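Local coordinates for protein gamma-glutamylcyclotransferase (Homo sapiens, PDB 3CRY) that catalyses the formation of 5-oxoproline from gamma-glutamyl dipeptides, with a possible role in glutathione homeostasis, and induces release of cytochrome c from mitochondria, at residues K88-L91 and N92-D95; P153-Y156 and Q157-K161. The protein carries 1 engineered substitution. One frame throughout, in Å; residues are numbered along the deposited sequence.

Interaction 1 of 2, residues K88-L91 and N92-D95; sequences KSNL and NSLD
The carboxylate of D95 presents one face to the backbone oxygen of L91: L91 O stands almost directly over D95 CG, 3.4 Å away, while D95 OD2 forms a salt bridge with R123 and D95 OD1 bonds to Y125. The group folds back over that oxygen because its CG lies anti to the carbonyl carbon (chi1 -69°). L91 O itself takes the N-H of D95 in a nearly straight bond (D95 N to L91 O 3.1 Å, 173°), and N90 O takes that of L94 (3.0 Å from L94 N).

Here a short 3-10 segment runs into helix 91-97, whose first turn has N-H groups without a preceding helical carbonyl. Water covers two of them: one molecule accepts from S93 N at 2.8 Å and donates to S89 O, and a second accepts from N92 N and bonds weakly to S89 O. L94, a buried apolar residue of this turn, packs on F17 and Y19, the latter inferred to bind substrate, and lies close to engineered Q98 at the proton-acceptor position. With a carbonyl oxygen over its face, the D95 carboxylate probably relies on the positive charge of R123 and the hydroxyl of Y125, which hold its two oxygens.

Interaction 2 of 2, residues P153-Y156 and Q157-K161; sequences PLEY and QEKLK
Two first torsions bring Y156 and L160 together across one turn of helix 154-161: the tyrosine CG stands anti to the backbone N (chi1 -172°), the leucine CG anti to its carbonyl carbon (chi1 -64°), and the two side chains cross at a slant. This is an i to i+4 pair on the buried side of an amphipathic alpha-helix. L160 CD1 comes within 3.7 Å of Y156 CE2, approaching the ring obliquely, and L160 CD2 lies further along, near the phenol end. The ring also meets W80 and touches V79 and L51, while L160 reaches helix 137-149, so the pair seats the helix on its neighbours. Shortening Y156 to an alanine is likely to open a gap against W80 and L51 and to leave L160 CD1 without the ring it packs on.

P153 takes the N-cap position, where a proline costs little because its missing N-H is not needed for a helical bond; its oxygen receives Q157 N at 3.0 Å. The chain of Q157 runs back past that carbonyl, with Q157 CG 3.5 Å from P153 O, and carries NE2 to L152 O, a long polar side chain thus bridging to the residue before the N-cap. On the exposed side, charged residues suit the solvent. E155, in the conformer modelled here, one of two, bends at chi2 toward E158 CB, a placing that remains doubtful. Nearby, K161 NZ forms a salt bridge with E158 OE2 at 3.3 Å, meeting it on the syn side, and a water donates both to that same OE2 and to L154 O, 3.0 Å from the latter.

Overall arrangement
Followed from the N terminus, the chain passes through strand 77-87 and turns at once into interaction 1, where residues 88-95 start helix 91-97. Strands 106-114, 119-126 and 130-132 and helix 137-149 come next, and only then does interaction 2 run the length of helix 154-161, from its N-cap. Each contact closes no more than local helical turns; the two stand in series, neither nested nor crossed. The centres of interactions 1 and 2 are about 30 Å apart, on opposite sides of the chain's centre. Between the nearest atoms of interactions 1 and 2 the distance is about 18 Å. Interaction 1 sits against strands 16-21 and 119-126, interaction 2 against helix 137-149 and strands 49-56 and 77-87. Strand 77-87 thus relates them: it leads into the first and packs against the second.

Interaction 1 of 2, residues K88-L91 and N92-D95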
# COMPACT_ATOMS: atom_id res chain seq x y z
N LYS A 88 -14.26 0.05 15.07
CA LYS A 88 -14.29 -0.62 13.76
C LYS A 88 -15.47 -0.17 12.88
O LYS A 88 -15.41 -0.24 11.65
CB LYS A 88 -14.22 -2.15 13.90
CG LYS A 88 -12.80 -2.67 14.04
CD LYS A 88 -12.74 -4.19 14.06
CE LYS A 88 -11.33 -4.67 14.35
NZ LYS A 88 -11.33 -6.02 14.99
N SER A 89 -16.53 0.33 13.51
CA SER A 89 -17.64 0.98 12.79
C SER A 89 -17.23 2.19 11.92
O SER A 89 -18.02 2.65 11.06
CB SER A 89 -18.74 1.42 13.78
OG SER A 89 -18.22 2.37 14.69
N ASN A 90 -16.01 2.67 12.16
CA ASN A 90 -15.42 3.86 11.54
C ASN A 90 -14.60 3.56 10.27
O ASN A 90 -14.28 4.48 9.52
CB ASN A 90 -14.48 4.53 12.56
CG ASN A 90 -14.64 6.04 12.65
OD1 ASN A 90 -14.43 6.77 11.68
ND2 ASN A 90 -14.99 6.51 13.85
N LEU A 91 -14.26 2.28 10.05
CA LEU A 91 -13.39 1.82 8.94
C LEU A 91 -13.79 2.39 7.57
O LEU A 91 -13.00 3.05 6.89
CB LEU A 91 -13.41 0.28 8.86
CG LEU A 91 -12.22 -0.65 9.14
CD1 LEU A 91 -11.00 -0.00 9.73
CD2 LEU A 91 -12.64 -1.87 9.96
N ASN A 92 -15.04 2.13 7.16
CA ASN A 92 -15.50 2.60 5.88
C ASN A 92 -15.45 4.12 5.71
O ASN A 92 -15.11 4.62 4.64
CB ASN A 92 -16.91 2.06 5.58
CG ASN A 92 -16.89 0.57 5.31
OD1 ASN A 92 -15.86 0.01 4.94
ND2 ASN A 92 -18.04 -0.08 5.51
N SER A 93 -15.77 4.84 6.79
CA SER A 93 -15.73 6.30 6.77
C SER A 93 -14.31 6.84 6.54
O SER A 93 -14.10 7.75 5.74
CB SER A 93 -16.32 6.87 8.06
OG SER A 93 -16.24 8.28 8.06
N LEU A 94 -13.34 6.26 7.25
CA LEU A 94 -11.95 6.70 7.15
C LEU A 94 -11.42 6.47 5.73
O LEU A 94 -10.77 7.34 5.15
CB LEU A 94 -11.09 5.96 8.18
CG LEU A 94 -9.67 6.49 8.44
CD1 LEU A 94 -9.64 7.99 8.80
CD2 LEU A 94 -8.97 5.63 9.50
N ASP A 95 -11.75 5.31 5.16
CA ASP A 95 -11.42 5.01 3.76
C ASP A 95 -11.98 6.06 2.81
O ASP A 95 -11.27 6.55 1.92
CB ASP A 95 -11.94 3.61 3.36
CG ASP A 95 -11.19 2.46 4.03
OD1 ASP A 95 -10.21 2.68 4.80
OD2 ASP A 95 -11.60 1.30 3.78
O HOH W 1 -17.73 3.89 8.55
O HOH W 2 -17.04 0.56 8.70

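Interaction 2 of 2, residues P153-Y156 and Q157-K161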
# COMPACT_ATOMS: atom_id res chain seq x y z
N PRO A 153 8.90 13.47 18.63
CA PRO A 153 10.25 13.88 19.05
C PRO A 153 10.65 15.25 18.50
O PRO A 153 10.35 15.59 17.34
CB PRO A 153 11.15 12.74 18.51
CG PRO A 153 10.22 11.53 18.57
CD PRO A 153 8.90 12.12 18.04
N LEU A 154 11.32 16.06 19.32
CA LEU A 154 11.60 17.44 18.92
C LEU A 154 12.45 17.50 17.66
O LEU A 154 12.29 18.43 16.85
CB LEU A 154 12.22 18.25 20.08
CG LEU A 154 11.38 18.33 21.38
CD1 LEU A 154 12.27 18.55 22.58
CD2 LEU A 154 10.28 19.40 21.33
N GLU A 155 13.34 16.54 17.47
CA GLU A 155 14.16 16.56 16.26
C GLU A 155 13.34 16.22 15.01
O GLU A 155 13.62 16.74 13.92
CB GLU A 155 15.41 15.69 16.37
CG GLU A 155 16.36 15.87 15.18
CD GLU A 155 16.38 17.30 14.59
OE1 GLU A 155 16.12 17.42 13.36
OE2 GLU A 155 16.67 18.29 15.32
N TYR A 156 12.31 15.39 15.16
CA TYR A 156 11.40 15.15 14.03
C TYR A 156 10.58 16.41 13.74
O TYR A 156 10.34 16.74 12.59
CB TYR A 156 10.52 13.92 14.25
CG TYR A 156 9.72 13.55 13.01
CD1 TYR A 156 10.32 12.83 11.96
CD2 TYR A 156 8.37 13.90 12.89
CE1 TYR A 156 9.62 12.49 10.83
CE2 TYR A 156 7.64 13.56 11.75
CZ TYR A 156 8.28 12.84 10.71
OH TYR A 156 7.61 12.50 9.57
N GLN A 157 10.13 17.10 14.80
CA GLN A 157 9.46 18.38 14.62
C GLN A 157 10.31 19.39 13.83
O GLN A 157 9.77 20.12 13.00
CB GLN A 157 9.06 18.96 15.98
CG GLN A 157 7.98 18.15 16.69
CD GLN A 157 7.42 18.89 17.89
OE1 GLN A 157 7.04 20.08 17.80
NE2 GLN A 157 7.38 18.20 19.02
N GLU A 158 11.62 19.42 14.08
CA GLU A 158 12.53 20.28 13.30
C GLU A 158 12.56 19.91 11.82
O GLU A 158 12.57 20.79 10.95
CB GLU A 158 13.94 20.28 13.93
CG GLU A 158 14.00 21.04 15.25
CD GLU A 158 13.52 22.48 15.13
OE1 GLU A 158 14.07 23.23 14.28
OE2 GLU A 158 12.58 22.86 15.87
N LYS A 159 12.56 18.61 11.51
CA LYS A 159 12.46 18.14 10.14
C LYS A 159 11.15 18.63 9.47
O LYS A 159 11.17 19.10 8.33
CB LYS A 159 12.53 16.61 10.09
CG LYS A 159 13.90 16.02 10.35
CD LYS A 159 13.91 14.51 9.99
CE LYS A 159 13.60 14.21 8.50
NZ LYS A 159 13.96 12.78 8.13
N LEU A 160 10.02 18.50 10.16
CA LEU A 160 8.76 19.01 9.61
C LEU A 160 8.79 20.53 9.36
O LEU A 160 8.31 21.02 8.34
CB LEU A 160 7.57 18.70 10.52
CG LEU A 160 7.30 17.19 10.68
CD1 LEU A 160 6.26 17.01 11.80
CD2 LEU A 160 6.87 16.55 9.34
N LYS A 161 9.36 21.25 10.32
CA LYS A 161 9.47 22.71 10.19
C LYS A 161 10.41 23.12 9.04
O LYS A 161 10.28 24.22 8.51
CB LYS A 161 9.93 23.33 11.51
CG LYS A 161 8.89 23.20 12.62
CD LYS A 161 9.49 23.45 13.99
CE LYS A 161 9.72 24.94 14.23
NZ LYS A 161 10.28 25.19 15.61
O HOH W 3 11.39 21.00 18.15